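Local coordinates for putative Lipoprotein (Shewanella oneidensis, PDB 3U24) that is of unknown function but binds zinc and calcium ions and belongs to the DUF885 family, within the clan of zinc-peptidase-like proteins, at residues Lys266-Asp270 against Tyr525-Arg529; Phe534-Tyr538 against Leu548-His552. All coordinates share one frame; numbering follows the deposited sequence.

Both contacts use helix 523-542, and they follow one another along it: Tyr525-Arg529 near its start meets Lys266-Asp270 of helix 260-289, and Phe534-Tyr538 further on meets Leu548-His552 of the short helix 548-555. Interaction 1 joins parts of the chain more than 250 residues apart, whereas interaction 2 closes a local turn between neighbouring helices. Each is largely buried, with centres about 18 Å apart, and interaction 2 lies farther from the middle of the chain. Their chemistry differs. Interaction 1 is mainly polar, built on one carboxylate that receives a phenol and a guanidinium; interaction 2 is mainly aromatic, with no direct hydrogen bond across it.

Interaction 1. Residues Lys266-Asp270 against Tyr525-Arg529; sequences KAMVD and YSGYR
The CB bonds of Tyr525 and Arg529 both point toward helix 260-289, and with CG anti to the backbone N, chi1 -179° in the tyrosine, their ends converge on the carboxylate of Asp270. The tyrosine is long and rigid enough to carry its hydroxyl across the gap between two helices whose local axes stay 12.0 Å apart. Tyr525 OH donates to Asp270 OD2; the modelled 2.4 Å is doubtfully short and no sign of exceptional strength. That oxygen lies at the edge of the ring and in its plane, while the carboxylate itself stands almost perpendicular to the ring. Arg529 reaches the same oxygen after bends at chi2 and chi3: its NH1 donates to Asp270 OD2 at 3.1 Å, a salt bridge on the syn side of the carboxylate, tilted out of the guanidinium plane and bent at hydrogen to 139°. Asp270 OD2 thus takes two donors from one helix, one helical turn apart, while OD1 is paired with Arg273. This is a steep helix-helix crossing, at 79°, in a predominantly helical protein, and helix 459-485 also packs against it through Val472, Ile473 and Thr476. Ala267 suits the close approach because its small CB can sit 3.6 Å from Tyr525 CE2, leaving room for the ring beside the helix backbone. Lys266 passes obliquely over Arg529, Lys266 CD 4.0 Å from Arg529 CG. The guanidinium has a further salt bridge, from NH2 to Asp533, which is likely to steady its rotation and offset the nearby lysine charge. A leucine in place of Arg529 would probably leave the buried Asp270 OD2 with the tyrosine hydroxyl as its remaining partner here and Asp533 with only a weak, long pairing to Lys266.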
# COMPACT_ATOMS: atom_id res chain seq x y z
N LYS A 266 -10.98 18.41 -6.03
CA LYS A 266 -11.17 17.64 -7.24
C LYS A 266 -12.01 16.37 -7.00
O LYS A 266 -12.82 15.98 -7.86
CB LYS A 266 -9.83 17.25 -7.87
CG LYS A 266 -9.07 18.37 -8.60
CD LYS A 266 -7.67 17.85 -8.99
CE LYS A 266 -6.69 18.96 -9.36
NZ LYS A 266 -7.03 19.41 -10.73
N ALA A 267 -11.81 15.73 -5.86
CA ALA A 267 -12.53 14.47 -5.56
C ALA A 267 -14.04 14.74 -5.40
O ALA A 267 -14.88 14.00 -5.91
CB ALA A 267 -11.95 13.77 -4.31
N MSE A 268 -14.35 15.87 -4.79
CA MSE A 268 -15.77 16.30 -4.61
C MSE A 268 -16.45 16.54 -5.94
O MSE A 268 -17.57 16.13 -6.12
CB MSE A 268 -15.88 17.56 -3.74
CG MSE A 268 -15.56 17.33 -2.24
SE MSE A 268 -16.83 16.19 -1.25
CE MSE A 268 -18.20 17.60 -0.91
N VAL A 269 -15.78 17.21 -6.87
CA VAL A 269 -16.32 17.41 -8.21
C VAL A 269 -16.43 16.08 -8.99
O VAL A 269 -17.46 15.78 -9.59
CB VAL A 269 -15.50 18.49 -9.00
CG1 VAL A 269 -15.89 18.53 -10.48
CG2 VAL A 269 -15.68 19.89 -8.35
N ASP A 270 -15.41 15.23 -8.93
CA ASP A 270 -15.49 13.97 -9.65
C ASP A 270 -16.65 13.09 -9.14
O ASP A 270 -17.34 12.45 -9.93
CB ASP A 270 -14.17 13.17 -9.59
CG ASP A 270 -13.22 13.47 -10.74
OD1 ASP A 270 -13.64 13.90 -11.86
OD2 ASP A 270 -12.01 13.25 -10.51
N TYR A 525 -6.36 7.74 -5.79
CA TYR A 525 -6.96 8.79 -6.58
C TYR A 525 -5.92 9.85 -6.99
O TYR A 525 -5.98 10.40 -8.07
CB TYR A 525 -8.08 9.46 -5.80
CG TYR A 525 -8.78 10.55 -6.53
CD1 TYR A 525 -9.53 10.28 -7.65
CD2 TYR A 525 -8.72 11.85 -6.07
CE1 TYR A 525 -10.18 11.29 -8.34
CE2 TYR A 525 -9.40 12.87 -6.71
CZ TYR A 525 -10.13 12.57 -7.83
OH TYR A 525 -10.74 13.61 -8.48
N SER A 526 -5.01 10.16 -6.08
CA SER A 526 -4.00 11.15 -6.35
C SER A 526 -3.15 10.79 -7.57
O SER A 526 -3.04 11.58 -8.49
CB SER A 526 -3.13 11.33 -5.14
OG SER A 526 -2.08 12.20 -5.47
N GLY A 527 -2.65 9.58 -7.62
CA GLY A 527 -1.88 9.17 -8.80
C GLY A 527 -2.70 9.09 -10.07
O GLY A 527 -2.26 9.55 -11.12
N TYR A 528 -3.91 8.52 -9.97
CA TYR A 528 -4.83 8.51 -11.09
C TYR A 528 -5.10 9.90 -11.67
O TYR A 528 -5.02 10.12 -12.89
CB TYR A 528 -6.13 7.85 -10.65
CG TYR A 528 -7.31 8.13 -11.54
CD1 TYR A 528 -7.33 7.69 -12.86
CD2 TYR A 528 -8.43 8.78 -11.04
CE1 TYR A 528 -8.44 7.91 -13.67
CE2 TYR A 528 -9.53 9.03 -11.84
CZ TYR A 528 -9.53 8.60 -13.15
OH TYR A 528 -10.63 8.86 -13.92
N ARG A 529 -5.38 10.86 -10.81
CA ARG A 529 -5.76 12.20 -11.26
C ARG A 529 -4.57 12.86 -11.91
O ARG A 529 -4.70 13.46 -12.97
CB ARG A 529 -6.28 13.05 -10.08
CG ARG A 529 -7.22 14.20 -10.44
CD ARG A 529 -8.50 13.77 -11.17
NE ARG A 529 -8.48 14.15 -12.59
CZ ARG A 529 -9.41 13.82 -13.50
NH1 ARG A 529 -10.50 13.11 -13.19
NH2 ARG A 529 -9.25 14.23 -14.75

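Interaction 2. Residues Phe534-Tyr538 against Leu548-His552; sequences FREEY and LKAFH
Phe551 pushes its ring into the side of helix 523-542, where Arg535 and Tyr538 receive most of it. The aliphatic part of Arg535 lies over one face: CG is 4.2 Å from the centroid of the Phe551 ring, a CH-pi contact, and Arg535 CB comes to 3.7 Å from Phe551 CZ. A long arginine fits here because its methylenes can cover an aromatic ring while the guanidinium reaches beyond it. A bend at chi3, 82°, turns that group aside, where it grips Glu536 OE2 side-on with NE and NH2 and also bonds Tyr444 and Glu451 of helix 435-451. Phe534, Tyr538 and Phe551 form an aromatic cluster between two consecutive helices joined by a short loop, their local N-to-C directions 129° apart. Phe551 CD1 sits over a face of the Tyr538 ring, 3.6 Å from Tyr538 CD2, with the planes inclined at 50°. Phe534 adds a second oblique ring, its CE2 3.7 Å from Phe551 CE1, and Met570 of helix 563-571 packs on both Phe534 and Tyr538. Tyrosine suits this partly exposed position, since its hydroxyl meets a water that weakly bonds Ala550 O.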
# COMPACT_ATOMS: atom_id res chain seq x y z
N PHE A 534 -2.06 14.85 -16.54
CA PHE A 534 -0.84 14.96 -17.34
C PHE A 534 -1.05 14.45 -18.77
O PHE A 534 -0.58 15.07 -19.69
CB PHE A 534 0.34 14.22 -16.70
CG PHE A 534 1.59 14.20 -17.56
CD1 PHE A 534 2.04 15.36 -18.19
CD2 PHE A 534 2.31 13.04 -17.71
CE1 PHE A 534 3.18 15.34 -18.97
CE2 PHE A 534 3.46 13.02 -18.47
CZ PHE A 534 3.88 14.15 -19.13
N ARG A 535 -1.76 13.35 -18.94
CA ARG A 535 -2.01 12.87 -20.28
C ARG A 535 -2.75 13.91 -21.10
O ARG A 535 -2.35 14.20 -22.24
CB ARG A 535 -2.78 11.58 -20.31
CG ARG A 535 -2.97 11.13 -21.74
CD ARG A 535 -3.82 9.90 -21.81
NE ARG A 535 -5.23 10.22 -21.75
CZ ARG A 535 -6.19 9.32 -21.82
NH1 ARG A 535 -5.91 8.01 -21.91
NH2 ARG A 535 -7.44 9.73 -21.81
N GLU A 536 -3.81 14.48 -20.54
CA GLU A 536 -4.59 15.44 -21.32
C GLU A 536 -3.76 16.67 -21.64
O GLU A 536 -3.90 17.24 -22.69
CB GLU A 536 -5.89 15.81 -20.62
CG GLU A 536 -6.88 14.65 -20.46
CD GLU A 536 -7.24 13.93 -21.78
OE1 GLU A 536 -7.89 14.55 -22.65
OE2 GLU A 536 -6.88 12.73 -21.93
N GLU A 537 -2.88 17.07 -20.72
CA GLU A 537 -1.93 18.17 -20.95
C GLU A 537 -0.94 17.87 -22.08
O GLU A 537 -0.59 18.73 -22.87
CB GLU A 537 -1.17 18.45 -19.64
CG GLU A 537 -0.02 19.43 -19.79
CD GLU A 537 0.72 19.68 -18.49
OE1 GLU A 537 0.73 18.82 -17.60
OE2 GLU A 537 1.32 20.76 -18.37
N TYR A 538 -0.50 16.63 -22.15
CA TYR A 538 0.41 16.22 -23.19
C TYR A 538 -0.28 16.12 -24.55
O TYR A 538 0.32 16.46 -25.58
CB TYR A 538 0.99 14.88 -22.81
CG TYR A 538 2.29 14.53 -23.45
CD1 TYR A 538 3.47 14.99 -22.92
CD2 TYR A 538 2.35 13.66 -24.53
CE1 TYR A 538 4.68 14.63 -23.47
CE2 TYR A 538 3.56 13.28 -25.07
CZ TYR A 538 4.71 13.78 -24.53
OH TYR A 538 5.92 13.44 -25.03
N LEU A 548 -0.81 7.81 -28.38
CA LEU A 548 -1.10 7.16 -27.10
C LEU A 548 -0.06 6.11 -26.66
O LEU A 548 0.42 6.14 -25.51
CB LEU A 548 -2.52 6.55 -27.08
CG LEU A 548 -2.98 6.06 -25.70
CD1 LEU A 548 -3.02 7.23 -24.73
CD2 LEU A 548 -4.34 5.34 -25.77
N LYS A 549 0.31 5.21 -27.56
CA LYS A 549 1.27 4.16 -27.23
C LYS A 549 2.64 4.71 -26.81
O LYS A 549 3.24 4.23 -25.84
CB LYS A 549 1.40 3.22 -28.41
CG LYS A 549 2.27 2.00 -28.20
CD LYS A 549 2.34 1.23 -29.50
CE LYS A 549 2.72 -0.21 -29.29
NZ LYS A 549 2.60 -0.91 -30.60
N ALA A 550 3.13 5.72 -27.54
CA ALA A 550 4.43 6.36 -27.24
C ALA A 550 4.32 7.09 -25.92
O ALA A 550 5.26 7.14 -25.16
CB ALA A 550 4.86 7.35 -28.36
N PHE A 551 3.17 7.68 -25.65
CA PHE A 551 2.99 8.32 -24.34
C PHE A 551 3.15 7.30 -23.21
O PHE A 551 3.93 7.50 -22.27
CB PHE A 551 1.65 9.04 -24.25
CG PHE A 551 1.34 9.55 -22.86
CD1 PHE A 551 1.89 10.73 -22.42
CD2 PHE A 551 0.51 8.85 -22.02
CE1 PHE A 551 1.61 11.20 -21.15
CE2 PHE A 551 0.22 9.31 -20.75
CZ PHE A 551 0.78 10.50 -20.33
N HIS A 552 2.45 6.19 -23.34
CA HIS A 552 2.46 5.15 -22.33
C HIS A 552 3.82 4.61 -22.10
O HIS A 552 4.24 4.47 -20.95
CB HIS A 552 1.49 4.01 -22.68
CG HIS A 552 0.02 4.36 -22.49
ND1 HIS A 552 -0.97 3.74 -23.18
CD2 HIS A 552 -0.61 5.31 -21.67
CE1 HIS A 552 -2.17 4.27 -22.83
NE2 HIS A 552 -1.95 5.22 -21.90
O HOH W 1 5.91 10.38 -26.00